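PDB 1XV5: DNA alpha-glucosyltransferase, which belongs to the GT-B clan of glycosyltransferases of phage T4, built on two parallel-sheet Rossmann-like domains and modelled here with uridine-5'-diphosphate. Local coordinates for residues V150-W155 with P170-F175; F216-K221 with E355-R360; I242-K245 with P250-Y253. All coordinates share one frame; numbering follows the deposited sequence.

Contact 1. Residues V150-W155 with P170-F175; sequences VLMKEW and PTVYNF
Pro170 meets Met152 through the CG-CD side of its pyrrolidine ring. The terminal methyl of the methionine presses against this bond, with Met152 CE 3.5 Å from Pro170 CG, closer than a usual carbon-carbon contact. Met152 CE stands equally near Pro170 CD, at 3.5 Å, so it rests on two ring carbons instead of one. Two residues on, Val172 gives a second, looser touch: its CG2 branch, anti to the carbonyl carbon, lies 4.0 Å from Met152 CE. The same methyl thus serves both residues, and the directions from it to Pro170 CG and to Val172 CG2 are nearly at right angles. Bends at chi2 (-60°) and chi3 (-70°) fold the end of the methionine chain, so that CE, not SD, meets the two residues. Met152 SD in turn lies in the plane of the Trp155 indole, at its edge, 3.9 Å from Trp155 CE3. No hydrogen bond links the segments. Further along, Tyr173 and, just past the strand, Phe175 make backbone hydrogen bonds to strand 137-140, with Ile138 and Ser140. Strand 137-140, helix 146-155 and strand 172-174 form a beta-alpha-beta unit, in which Met152, in the last turn of the helix, packs on the chain leading into strand 172-174, an outermost strand of the first sheet. Val132 of helix 128-134 packs on Met152 as well, and Ile138 on Pro170.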
ATOM      1  N   VAL A 150       8.176 -14.017 -13.775  1.00 27.58           N
ATOM      2  CA  VAL A 150       9.070 -15.007 -13.196  1.00 28.99           C
ATOM      3  C   VAL A 150       8.344 -16.199 -12.581  1.00 30.21           C
ATOM      4  O   VAL A 150       8.500 -17.328 -13.046  1.00 31.45           O
ATOM      5  CB  VAL A 150       9.994 -14.366 -12.132  1.00 29.43           C
ATOM      6  CG1 VAL A 150      10.951 -15.407 -11.575  1.00 29.82           C
ATOM      7  CG2 VAL A 150      10.778 -13.218 -12.754  1.00 30.49           C
ATOM      8  N   LEU A 151       7.547 -15.954 -11.547  1.00 30.48           N
ATOM      9  CA  LEU A 151       6.832 -17.037 -10.881  1.00 31.05           C
ATOM     10  C   LEU A 151       5.812 -17.758 -11.755  1.00 31.12           C
ATOM     11  O   LEU A 151       5.792 -18.988 -11.800  1.00 31.11           O
ATOM     12  CB  LEU A 151       6.153 -16.525  -9.605  1.00 31.32           C
ATOM     13  CG  LEU A 151       7.078 -16.240  -8.416  1.00 32.43           C
ATOM     14  CD1 LEU A 151       8.013 -15.089  -8.749  1.00 34.34           C
ATOM     15  CD2 LEU A 151       6.246 -15.903  -7.189  1.00 33.80           C
ATOM     16  N   MET A 152       4.966 -17.003 -12.449  1.00 31.15           N
ATOM     17  CA  MET A 152       3.953 -17.607 -13.307  1.00 32.42           C
ATOM     18  C   MET A 152       4.557 -18.501 -14.384  1.00 34.05           C
ATOM     19  O   MET A 152       4.045 -19.588 -14.657  1.00 34.46           O
ATOM     20  CB  MET A 152       3.095 -16.524 -13.966  1.00 31.56           C
ATOM     21  CG  MET A 152       2.053 -15.905 -13.045  1.00 31.94           C
ATOM     22  SD  MET A 152       0.881 -17.123 -12.401  1.00 33.52           S
ATOM     23  CE  MET A 152      -0.049 -17.516 -13.884  1.00 31.70           C
ATOM     24  N   LYS A 153       5.643 -18.045 -14.997  1.00 34.92           N
ATOM     25  CA  LYS A 153       6.289 -18.829 -16.038  1.00 36.60           C
ATOM     26  C   LYS A 153       7.037 -20.006 -15.432  1.00 36.40           C
ATOM     27  O   LYS A 153       7.349 -20.976 -16.122  1.00 36.93           O
ATOM     28  CB  LYS A 153       7.240 -17.947 -16.852  1.00 38.65           C
ATOM     29  CG  LYS A 153       6.511 -16.859 -17.629  1.00 41.33           C
ATOM     30  CD  LYS A 153       7.412 -16.150 -18.624  1.00 43.25           C
ATOM     31  CE  LYS A 153       6.612 -15.152 -19.451  1.00 44.58           C
ATOM     32  NZ  LYS A 153       7.433 -14.494 -20.504  1.00 47.65           N
ATOM     33  N   GLU A 154       7.305 -19.921 -14.134  1.00 36.37           N
ATOM     34  CA  GLU A 154       8.005 -20.986 -13.430  1.00 36.19           C
ATOM     35  C   GLU A 154       7.024 -22.090 -13.053  1.00 36.32           C
ATOM     36  O   GLU A 154       7.372 -23.272 -13.063  1.00 36.95           O
ATOM     37  CB  GLU A 154       8.676 -20.437 -12.172  1.00 37.10           C
ATOM     38  CG  GLU A 154       9.486 -21.463 -11.403  1.00 38.49           C
ATOM     39  CD  GLU A 154      10.217 -20.857 -10.221  1.00 38.86           C
ATOM     40  OE1 GLU A 154      10.985 -19.894 -10.429  1.00 39.93           O
ATOM     41  OE2 GLU A 154      10.026 -21.344  -9.086  1.00 39.41           O
ATOM     42  N   TRP A 155       5.797 -21.703 -12.725  1.00 34.99           N
ATOM     43  CA  TRP A 155       4.774 -22.673 -12.352  1.00 35.96           C
ATOM     44  C   TRP A 155       4.109 -23.251 -13.596  1.00 37.26           C
ATOM     45  O   TRP A 155       3.593 -24.368 -13.574  1.00 36.85           O
ATOM     46  CB  TRP A 155       3.711 -22.023 -11.459  1.00 34.39           C
ATOM     47  CG  TRP A 155       4.244 -21.472 -10.166  1.00 33.70           C
ATOM     48  CD1 TRP A 155       5.156 -22.061  -9.334  1.00 34.33           C
ATOM     49  CD2 TRP A 155       3.861 -20.244  -9.536  1.00 33.74           C
ATOM     50  NE1 TRP A 155       5.361 -21.274  -8.223  1.00 33.45           N
ATOM     51  CE2 TRP A 155       4.579 -20.153  -8.322  1.00 34.33           C
ATOM     52  CE3 TRP A 155       2.977 -19.211  -9.877  1.00 33.94           C
ATOM     53  CZ2 TRP A 155       4.442 -19.070  -7.447  1.00 33.44           C
ATOM     54  CZ3 TRP A 155       2.842 -18.132  -9.007  1.00 34.47           C
ATOM     55  CH2 TRP A 155       3.572 -18.072  -7.807  1.00 33.12           C
ATOM     56  N   PRO A 170      -2.746 -19.537 -16.363  1.00 35.12           N
ATOM     57  CA  PRO A 170      -4.026 -18.840 -16.217  1.00 32.05           C
ATOM     58  C   PRO A 170      -3.849 -17.344 -16.472  1.00 29.27           C
ATOM     59  O   PRO A 170      -2.734 -16.826 -16.416  1.00 27.88           O
ATOM     60  CB  PRO A 170      -4.420 -19.151 -14.778  1.00 32.69           C
ATOM     61  CG  PRO A 170      -3.098 -19.220 -14.087  1.00 34.17           C
ATOM     62  CD  PRO A 170      -2.261 -20.022 -15.060  1.00 34.73           C
ATOM     63  N   THR A 171      -4.949 -16.659 -16.754  1.00 26.15           N
ATOM     64  CA  THR A 171      -4.903 -15.230 -17.023  1.00 25.09           C
ATOM     65  C   THR A 171      -4.688 -14.417 -15.751  1.00 23.09           C
ATOM     66  O   THR A 171      -5.286 -14.701 -14.714  1.00 21.88           O
ATOM     67  CB  THR A 171      -6.213 -14.750 -17.679  1.00 26.50           C
ATOM     68  OG1 THR A 171      -6.469 -15.518 -18.862  1.00 27.31           O
ATOM     69  CG2 THR A 171      -6.114 -13.277 -18.043  1.00 26.27           C
ATOM     70  N   VAL A 172      -3.822 -13.413 -15.834  1.00 20.77           N
ATOM     71  CA  VAL A 172      -3.562 -12.536 -14.698  1.00 19.38           C
ATOM     72  C   VAL A 172      -4.035 -11.150 -15.106  1.00 19.30           C
ATOM     73  O   VAL A 172      -3.591 -10.606 -16.120  1.00 20.28           O
ATOM     74  CB  VAL A 172      -2.058 -12.456 -14.344  1.00 19.81           C
ATOM     75  CG1 VAL A 172      -1.851 -11.497 -13.165  1.00 19.86           C
ATOM     76  CG2 VAL A 172      -1.527 -13.844 -13.997  1.00 20.23           C
ATOM     77  N   TYR A 173      -4.944 -10.587 -14.319  1.00 16.37           N
ATOM     78  CA  TYR A 173      -5.489  -9.268 -14.601  1.00 16.16           C
ATOM     79  C   TYR A 173      -4.783  -8.198 -13.789  1.00 15.81           C
ATOM     80  O   TYR A 173      -4.336  -8.443 -12.671  1.00 16.61           O
ATOM     81  CB  TYR A 173      -6.975  -9.236 -14.260  1.00 17.66           C
ATOM     82  CG  TYR A 173      -7.804 -10.226 -15.037  1.00 20.30           C
ATOM     83  CD1 TYR A 173      -8.214  -9.948 -16.340  1.00 22.72           C
ATOM     84  CD2 TYR A 173      -8.172 -11.446 -14.473  1.00 23.04           C
ATOM     85  CE1 TYR A 173      -8.974 -10.861 -17.063  1.00 24.89           C
ATOM     86  CE2 TYR A 173      -8.932 -12.367 -15.187  1.00 25.48           C
ATOM     87  CZ  TYR A 173      -9.329 -12.067 -16.481  1.00 25.12           C
ATOM     88  OH  TYR A 173     -10.086 -12.973 -17.188  1.00 28.68           O
ATOM     89  N   ASN A 174      -4.692  -7.001 -14.348  1.00 15.49           N
ATOM     90  CA  ASN A 174      -4.064  -5.912 -13.627  1.00 14.78           C
ATOM     91  C   ASN A 174      -5.100  -5.304 -12.691  1.00 15.85           C
ATOM     92  O   ASN A 174      -6.300  -5.368 -12.958  1.00 16.29           O
ATOM     93  CB  ASN A 174      -3.568  -4.844 -14.594  1.00 15.80           C
ATOM     94  CG  ASN A 174      -2.874  -3.704 -13.885  1.00 16.64           C
ATOM     95  OD1 ASN A 174      -3.459  -2.641 -13.665  1.00 15.95           O
ATOM     96  ND2 ASN A 174      -1.620  -3.925 -13.506  1.00 16.59           N
ATOM     97  N   PHE A 175      -4.634  -4.720 -11.593  1.00 15.32           N
ATOM     98  CA  PHE A 175      -5.522  -4.075 -10.641  1.00 14.45           C
ATOM     99  C   PHE A 175      -4.762  -2.963  -9.938  1.00 13.29           C
ATOM    100  O   PHE A 175      -3.528  -2.939  -9.950  1.00 15.56           O
ATOM    101  CB  PHE A 175      -6.028  -5.079  -9.595  1.00 15.32           C
ATOM    102  CG  PHE A 175      -5.103  -5.252  -8.413  1.00 15.40           C
ATOM    103  CD1 PHE A 175      -5.357  -4.594  -7.211  1.00 14.43           C
ATOM    104  CD2 PHE A 175      -3.979  -6.064  -8.506  1.00 14.73           C
ATOM    105  CE1 PHE A 175      -4.505  -4.743  -6.113  1.00 13.95           C
ATOM    106  CE2 PHE A 175      -3.118  -6.223  -7.420  1.00 13.88           C
ATOM    107  CZ  PHE A 175      -3.383  -5.561  -6.218  1.00 14.21           C
TER

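Contact 2. Residues F216-K221 with E355-R360; sequences FDFHEK and ESTFER
Phe218 and Phe358 meet with their ring planes turned steeply, about 77° apart, yet most of the contact is made by a ring against an aliphatic carbon. Phe358 CB and Thr357 CG2 both come obliquely to the Phe218 ring, which Phe349 meets edge-to-face. The far end of the Phe218 ring does the touching: Phe218 CZ lies 3.8 Å from Phe358 CB, and the adjacent Phe218 CE1 is 4.1 Å from the same atom. Ring approaches ring more loosely, with Phe218 CZ 4.2 Å from Phe358 CD1. Thr357 CG2 stands 4.1 Å from Phe218 CZ, so the tip of the ring is set against two successive residues of the opposing helix. Phe218 reaches across because CG is anti to its backbone N (chi1 -168°), carrying the ring across to the other helix; Phe218 CA and Phe358 CA are 8.8 Å apart, the closest CA pair of the two segments. Thr357 splits its two branches: CG2 serves the apolar contact while OG1 is hydrogen-bonded to Asp350 N. All three touching residues are buried, and no hydrogen bond or salt bridge joins the two segments. On helix 212-223, one turn apart, Lys221 NZ forms a salt bridge of 3.1 Å with Asp217 OD1, using the syn lone pair of that oxygen; both side chains also touch Met354. The contact brings helix 212-223 against helix 354-365. Phe349 belongs to an outermost strand of the second sheet, 347-349; Ile361 adds a further touch to the Phe218 ring, and Phe222 and Leu223 pack on Phe358.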
ATOM      1  N   PHE A 216      16.039  12.203   3.633  1.00 14.12           N
ATOM      2  CA  PHE A 216      17.117  12.676   4.503  1.00 14.78           C
ATOM      3  C   PHE A 216      17.988  13.648   3.717  1.00 15.39           C
ATOM      4  O   PHE A 216      18.405  14.688   4.230  1.00 15.51           O
ATOM      5  CB  PHE A 216      17.998  11.511   4.974  1.00 16.03           C
ATOM      6  CG  PHE A 216      17.399  10.688   6.081  1.00 15.95           C
ATOM      7  CD1 PHE A 216      17.044  11.274   7.293  1.00 17.80           C
ATOM      8  CD2 PHE A 216      17.230   9.314   5.927  1.00 18.73           C
ATOM      9  CE1 PHE A 216      16.532  10.501   8.337  1.00 16.81           C
ATOM     10  CE2 PHE A 216      16.721   8.537   6.964  1.00 19.27           C
ATOM     11  CZ  PHE A 216      16.372   9.130   8.170  1.00 16.83           C
ATOM     12  N   ASP A 217      18.256  13.293   2.464  1.00 14.84           N
ATOM     13  CA  ASP A 217      19.093  14.100   1.582  1.00 15.66           C
ATOM     14  C   ASP A 217      18.437  15.453   1.317  1.00 15.43           C
ATOM     15  O   ASP A 217      19.087  16.497   1.398  1.00 14.69           O
ATOM     16  CB  ASP A 217      19.311  13.360   0.259  1.00 16.36           C
ATOM     17  CG  ASP A 217      20.447  13.948  -0.567  1.00 19.57           C
ATOM     18  OD1 ASP A 217      20.347  13.933  -1.812  1.00 20.50           O
ATOM     19  OD2 ASP A 217      21.446  14.405   0.023  1.00 20.57           O
ATOM     20  N   PHE A 218      17.143  15.431   1.010  1.00 13.95           N
ATOM     21  CA  PHE A 218      16.415  16.663   0.729  1.00 14.41           C
ATOM     22  C   PHE A 218      16.366  17.561   1.963  1.00 13.11           C
ATOM     23  O   PHE A 218      16.436  18.782   1.850  1.00 14.69           O
ATOM     24  CB  PHE A 218      14.992  16.345   0.253  1.00 13.52           C
ATOM     25  CG  PHE A 218      14.266  17.529  -0.336  1.00 14.65           C
ATOM     26  CD1 PHE A 218      14.816  18.246  -1.396  1.00 14.96           C
ATOM     27  CD2 PHE A 218      13.018  17.907   0.149  1.00 15.55           C
ATOM     28  CE1 PHE A 218      14.129  19.321  -1.968  1.00 15.57           C
ATOM     29  CE2 PHE A 218      12.324  18.977  -0.413  1.00 15.11           C
ATOM     30  CZ  PHE A 218      12.877  19.686  -1.473  1.00 15.79           C
ATOM     31  N   HIS A 219      16.244  16.961   3.142  1.00 13.64           N
ATOM     32  CA  HIS A 219      16.205  17.752   4.363  1.00 13.01           C
ATOM     33  C   HIS A 219      17.553  18.435   4.572  1.00 14.24           C
ATOM     34  O   HIS A 219      17.625  19.632   4.851  1.00 14.02           O
ATOM     35  CB  HIS A 219      15.910  16.874   5.576  1.00 12.95           C
ATOM     36  CG  HIS A 219      15.768  17.647   6.849  1.00 13.56           C
ATOM     37  ND1 HIS A 219      16.497  17.362   7.984  1.00 17.99           N
ATOM     38  CD2 HIS A 219      14.982  18.705   7.162  1.00 12.23           C
ATOM     39  CE1 HIS A 219      16.168  18.211   8.941  1.00 12.89           C
ATOM     40  NE2 HIS A 219      15.250  19.036   8.468  1.00 18.08           N
ATOM     41  N   GLU A 220      18.623  17.663   4.438  1.00 16.87           N
ATOM     42  CA  GLU A 220      19.968  18.198   4.626  1.00 18.49           C
ATOM     43  C   GLU A 220      20.332  19.299   3.634  1.00 19.29           C
ATOM     44  O   GLU A 220      20.879  20.335   4.020  1.00 18.91           O
ATOM     45  CB  GLU A 220      20.997  17.068   4.527  1.00 21.15           C
ATOM     46  CG  GLU A 220      22.447  17.530   4.607  1.00 26.19           C
ATOM     47  CD  GLU A 220      23.431  16.376   4.534  1.00 29.41           C
ATOM     48  OE1 GLU A 220      23.460  15.558   5.478  1.00 31.98           O
ATOM     49  OE2 GLU A 220      24.172  16.285   3.532  1.00 32.94           O
ATOM     50  N   LYS A 221      20.020  19.076   2.362  1.00 18.03           N
ATOM     51  CA  LYS A 221      20.359  20.032   1.312  1.00 18.84           C
ATOM     52  C   LYS A 221      19.466  21.254   1.166  1.00 19.01           C
ATOM     53  O   LYS A 221      19.957  22.340   0.844  1.00 19.42           O
ATOM     54  CB  LYS A 221      20.428  19.317  -0.038  1.00 19.39           C
ATOM     55  CG  LYS A 221      21.546  18.296  -0.147  1.00 22.29           C
ATOM     56  CD  LYS A 221      21.529  17.607  -1.499  1.00 25.13           C
ATOM     57  CE  LYS A 221      22.664  16.598  -1.616  1.00 26.23           C
ATOM     58  NZ  LYS A 221      22.574  15.846  -2.896  1.00 28.93           N
ATOM     59  N   GLU A 355      16.554  21.573  -6.470  1.00 21.67           N
ATOM     60  CA  GLU A 355      16.426  23.011  -6.305  1.00 23.67           C
ATOM     61  C   GLU A 355      15.078  23.444  -6.872  1.00 23.09           C
ATOM     62  O   GLU A 355      14.347  24.208  -6.245  1.00 22.50           O
ATOM     63  CB  GLU A 355      17.558  23.745  -7.031  1.00 26.44           C
ATOM     64  CG  GLU A 355      17.513  25.250  -6.839  1.00 32.88           C
ATOM     65  CD  GLU A 355      18.674  25.965  -7.501  1.00 37.60           C
ATOM     66  OE1 GLU A 355      18.723  27.211  -7.427  1.00 40.68           O
ATOM     67  OE2 GLU A 355      19.538  25.285  -8.094  1.00 40.54           O
ATOM     68  N   SER A 356      14.752  22.941  -8.056  1.00 22.13           N
ATOM     69  CA  SER A 356      13.487  23.272  -8.700  1.00 21.67           C
ATOM     70  C   SER A 356      12.326  22.761  -7.853  1.00 20.47           C
ATOM     71  O   SER A 356      11.294  23.419  -7.734  1.00 18.84           O
ATOM     72  CB  SER A 356      13.425  22.646 -10.095  1.00 25.02           C
ATOM     73  OG  SER A 356      12.184  22.920 -10.717  1.00 31.63           O
ATOM     74  N   THR A 357      12.501  21.580  -7.271  1.00 19.25           N
ATOM     75  CA  THR A 357      11.470  20.993  -6.428  1.00 17.88           C
ATOM     76  C   THR A 357      11.209  21.884  -5.216  1.00 17.29           C
ATOM     77  O   THR A 357      10.064  22.189  -4.894  1.00 16.15           O
ATOM     78  CB  THR A 357      11.888  19.594  -5.933  1.00 18.91           C
ATOM     79  OG1 THR A 357      12.049  18.721  -7.056  1.00 19.73           O
ATOM     80  CG2 THR A 357      10.836  19.020  -4.992  1.00 19.22           C
ATOM     81  N   PHE A 358      12.271  22.312  -4.546  1.00 15.61           N
ATOM     82  CA  PHE A 358      12.090  23.155  -3.374  1.00 16.61           C
ATOM     83  C   PHE A 358      11.535  24.529  -3.745  1.00 16.13           C
ATOM     84  O   PHE A 358      10.796  25.132  -2.973  1.00 15.51           O
ATOM     85  CB  PHE A 358      13.403  23.309  -2.607  1.00 15.92           C
ATOM     86  CG  PHE A 358      13.249  24.050  -1.314  1.00 17.50           C
ATOM     87  CD1 PHE A 358      12.287  23.652  -0.387  1.00 17.24           C
ATOM     88  CD2 PHE A 358      14.047  25.155  -1.026  1.00 18.36           C
ATOM     89  CE1 PHE A 358      12.118  24.342   0.806  1.00 18.05           C
ATOM     90  CE2 PHE A 358      13.888  25.854   0.166  1.00 18.79           C
ATOM     91  CZ  PHE A 358      12.922  25.447   1.084  1.00 18.74           C
ATOM     92  N   GLU A 359      11.884  25.022  -4.930  1.00 18.75           N
ATOM     93  CA  GLU A 359      11.383  26.322  -5.365  1.00 19.98           C
ATOM     94  C   GLU A 359       9.865  26.288  -5.490  1.00 18.43           C
ATOM     95  O   GLU A 359       9.183  27.249  -5.141  1.00 19.63           O
ATOM     96  CB  GLU A 359      12.019  26.722  -6.698  1.00 24.26           C
ATOM     97  CG  GLU A 359      13.496  27.071  -6.571  1.00 30.44           C
ATOM     98  CD  GLU A 359      13.735  28.267  -5.660  1.00 34.88           C
ATOM     99  OE1 GLU A 359      14.884  28.460  -5.212  1.00 36.99           O
ATOM    100  OE2 GLU A 359      12.774  29.021  -5.396  1.00 39.83           O
ATOM    101  N   ARG A 360       9.335  25.169  -5.972  1.00 17.95           N
ATOM    102  CA  ARG A 360       7.892  25.027  -6.123  1.00 17.89           C
ATOM    103  C   ARG A 360       7.250  24.965  -4.736  1.00 17.66           C
ATOM    104  O   ARG A 360       6.189  25.543  -4.503  1.00 16.97           O
ATOM    105  CB  ARG A 360       7.573  23.763  -6.928  1.00 18.99           C
ATOM    106  CG  ARG A 360       6.083  23.534  -7.202  1.00 21.77           C
ATOM    107  CD  ARG A 360       5.421  24.727  -7.897  1.00 24.70           C
ATOM    108  NE  ARG A 360       4.074  24.391  -8.356  1.00 28.25           N
ATOM    109  CZ  ARG A 360       3.200  25.265  -8.847  1.00 29.48           C
ATOM    110  NH1 ARG A 360       3.519  26.549  -8.949  1.00 29.02           N
ATOM    111  NH2 ARG A 360       2.002  24.852  -9.242  1.00 30.12           N
TER

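Contact 3. Residues I242-K245 with P250-Y253; sequences IAIK and PYEY
Tyr251 swings its ring toward Ile244 because CG lies between the backbone N and the carbonyl carbon (chi1 67°), a crowded position for an aromatic side chain. Ile244 answers with its CG2 methyl, which lies anti to the backbone N while CG1 takes the place beside it (chi1 -61°). The methyl approaches the ring obliquely, on the side bearing CD2 and CE2: Ile244 CG2 is 3.7 Å from Tyr251 CE2 and 3.8 Å from Tyr251 CD2. Farther out, the phenol oxygen passes beside the next residue, with Tyr251 OH 3.9 Å from Lys245 CB; the end of the lysine chain leads away. One water bridges the helix backbone and the phenol. It accepts the Lys245 N-H at 3.1 Å between Lys245 N and the water oxygen, and lies 2.9 Å from Tyr251 OH, to which it is also hydrogen-bonded. No direct hydrogen bond joins the segments. Phe241, on the same helix, meets the Tyr251 ring edge-to-face, and Phe212, Tyr213 and Phe216 lie against Ile244. Helix 239-246 runs by a short turn into strand 251-254, an outermost strand of the second parallel sheet, where strand 270-273 lies between it and strand 229-233. The Ile244-Tyr251 contact packs a helix on the strand that follows it, the helix-to-strand half of a beta-alpha-beta connection in a Rossmann-like domain of the GT-B fold.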
ATOM      1  N   ILE A 242      19.357   0.234  10.713  1.00 13.56           N
ATOM      2  CA  ILE A 242      20.677   0.382  11.318  1.00 15.34           C
ATOM      3  C   ILE A 242      21.675   1.013  10.347  1.00 15.13           C
ATOM      4  O   ILE A 242      22.600   1.714  10.759  1.00 15.77           O
ATOM      5  CB  ILE A 242      21.204  -0.992  11.802  1.00 16.97           C
ATOM      6  CG1 ILE A 242      20.334  -1.481  12.964  1.00 17.55           C
ATOM      7  CG2 ILE A 242      22.664  -0.886  12.239  1.00 17.25           C
ATOM      8  CD1 ILE A 242      20.579  -2.918  13.369  1.00 19.32           C
ATOM      9  N   ALA A 243      21.471   0.775   9.058  1.00 15.48           N
ATOM     10  CA  ALA A 243      22.361   1.316   8.036  1.00 16.73           C
ATOM     11  C   ALA A 243      22.381   2.841   8.044  1.00 16.22           C
ATOM     12  O   ALA A 243      23.380   3.454   7.675  1.00 17.33           O
ATOM     13  CB  ALA A 243      21.940   0.807   6.663  1.00 15.95           C
ATOM     14  N   ILE A 244      21.276   3.451   8.462  1.00 15.66           N
ATOM     15  CA  ILE A 244      21.184   4.907   8.502  1.00 16.32           C
ATOM     16  C   ILE A 244      22.226   5.513   9.440  1.00 18.36           C
ATOM     17  O   ILE A 244      22.953   6.435   9.062  1.00 18.71           O
ATOM     18  CB  ILE A 244      19.776   5.353   8.942  1.00 14.29           C
ATOM     19  CG1 ILE A 244      18.740   4.834   7.939  1.00 15.59           C
ATOM     20  CG2 ILE A 244      19.718   6.874   9.039  1.00 14.83           C
ATOM     21  CD1 ILE A 244      17.295   5.001   8.396  1.00 16.19           C
ATOM     22  N   LYS A 245      22.295   4.994  10.662  1.00 19.95           N
ATOM     23  CA  LYS A 245      23.255   5.481  11.644  1.00 23.43           C
ATOM     24  C   LYS A 245      24.675   5.204  11.168  1.00 23.87           C
ATOM     25  O   LYS A 245      25.558   6.050  11.295  1.00 23.49           O
ATOM     26  CB  LYS A 245      23.033   4.801  12.999  1.00 25.35           C
ATOM     27  CG  LYS A 245      24.105   5.139  14.037  1.00 26.77           C
ATOM     28  CD  LYS A 245      23.878   4.399  15.346  1.00 29.76           C
ATOM     29  CE  LYS A 245      25.040   4.606  16.318  1.00 31.57           C
ATOM     30  NZ  LYS A 245      25.259   6.040  16.664  1.00 32.86           N
ATOM     31  N   PRO A 250      22.124  12.061  10.522  1.00 17.63           N
ATOM     32  CA  PRO A 250      21.523  12.520  11.778  1.00 19.15           C
ATOM     33  C   PRO A 250      20.005  12.351  11.811  1.00 18.93           C
ATOM     34  O   PRO A 250      19.330  12.469  10.786  1.00 17.78           O
ATOM     35  CB  PRO A 250      21.940  13.985  11.838  1.00 20.92           C
ATOM     36  CG  PRO A 250      21.920  14.380  10.397  1.00 22.71           C
ATOM     37  CD  PRO A 250      22.599  13.203   9.721  1.00 20.55           C
ATOM     38  N   TYR A 251      19.481  12.060  12.995  1.00 16.90           N
ATOM     39  CA  TYR A 251      18.045  11.899  13.178  1.00 16.51           C
ATOM     40  C   TYR A 251      17.731  11.694  14.651  1.00 16.86           C
ATOM     41  O   TYR A 251      18.610  11.373  15.450  1.00 17.50           O
ATOM     42  CB  TYR A 251      17.524  10.695  12.376  1.00 16.37           C
ATOM     43  CG  TYR A 251      18.026   9.353  12.872  1.00 16.36           C
ATOM     44  CD1 TYR A 251      17.449   8.731  13.979  1.00 16.40           C
ATOM     45  CD2 TYR A 251      19.101   8.721  12.248  1.00 16.17           C
ATOM     46  CE1 TYR A 251      17.937   7.509  14.457  1.00 17.06           C
ATOM     47  CE2 TYR A 251      19.595   7.508  12.713  1.00 15.99           C
ATOM     48  CZ  TYR A 251      19.012   6.907  13.816  1.00 16.60           C
ATOM     49  OH  TYR A 251      19.513   5.712  14.282  1.00 17.42           O
ATOM     50  N   GLU A 252      16.469  11.901  15.001  1.00 16.15           N
ATOM     51  CA  GLU A 252      16.001  11.696  16.360  1.00 16.14           C
ATOM     52  C   GLU A 252      14.806  10.768  16.187  1.00 15.64           C
ATOM     53  O   GLU A 252      13.902  11.037  15.396  1.00 15.89           O
ATOM     54  CB  GLU A 252      15.661  13.039  17.012  1.00 16.39           C
ATOM     55  CG  GLU A 252      16.938  13.722  17.521  1.00 19.05           C
ATOM     56  CD  GLU A 252      16.777  15.186  17.893  1.00 20.79           C
ATOM     57  OE1 GLU A 252      17.756  15.758  18.418  1.00 23.42           O
ATOM     58  OE2 GLU A 252      15.698  15.767  17.663  1.00 21.97           O
ATOM     59  N   TYR A 253      14.846   9.653  16.907  1.00 14.35           N
ATOM     60  CA  TYR A 253      13.840   8.601  16.807  1.00 15.16           C
ATOM     61  C   TYR A 253      12.872   8.573  17.978  1.00 15.92           C
ATOM     62  O   TYR A 253      13.286   8.683  19.133  1.00 18.45           O
ATOM     63  CB  TYR A 253      14.577   7.265  16.717  1.00 14.72           C
ATOM     64  CG  TYR A 253      13.774   6.106  16.190  1.00 16.16           C
ATOM     65  CD1 TYR A 253      13.567   5.943  14.820  1.00 15.32           C
ATOM     66  CD2 TYR A 253      13.276   5.134  17.054  1.00 16.90           C
ATOM     67  CE1 TYR A 253      12.895   4.836  14.327  1.00 16.45           C
ATOM     68  CE2 TYR A 253      12.601   4.024  16.570  1.00 17.08           C
ATOM     69  CZ  TYR A 253      12.418   3.879  15.206  1.00 16.06           C
ATOM     70  OH  TYR A 253      11.769   2.770  14.724  1.00 16.52           O
TER
HETATM   71  O   HOH W   1      20.208   3.621  12.460  1.00 18.58           O

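From the N terminus, contact 1 comes first, closing the loop between helix 146-155 and strand 172-174 and completing the last beta-alpha-beta unit of the first parallel sheet. After strand 199-203 of the second sheet, contact 2 opens on helix 212-223 and closes only at helix 354-365, spanning most of that domain. Within this span contact 3 closes a short turn between helix 239-246 and strand 251-254; it is nested, not crossed. Contact 1 stands in series with both, centre to centre about 40 Å from contact 2 and 39 Å from contact 3. Contacts 2 and 3 touch through Phe216, whose CE2 lies 3.9 Å from Ile244 CD1.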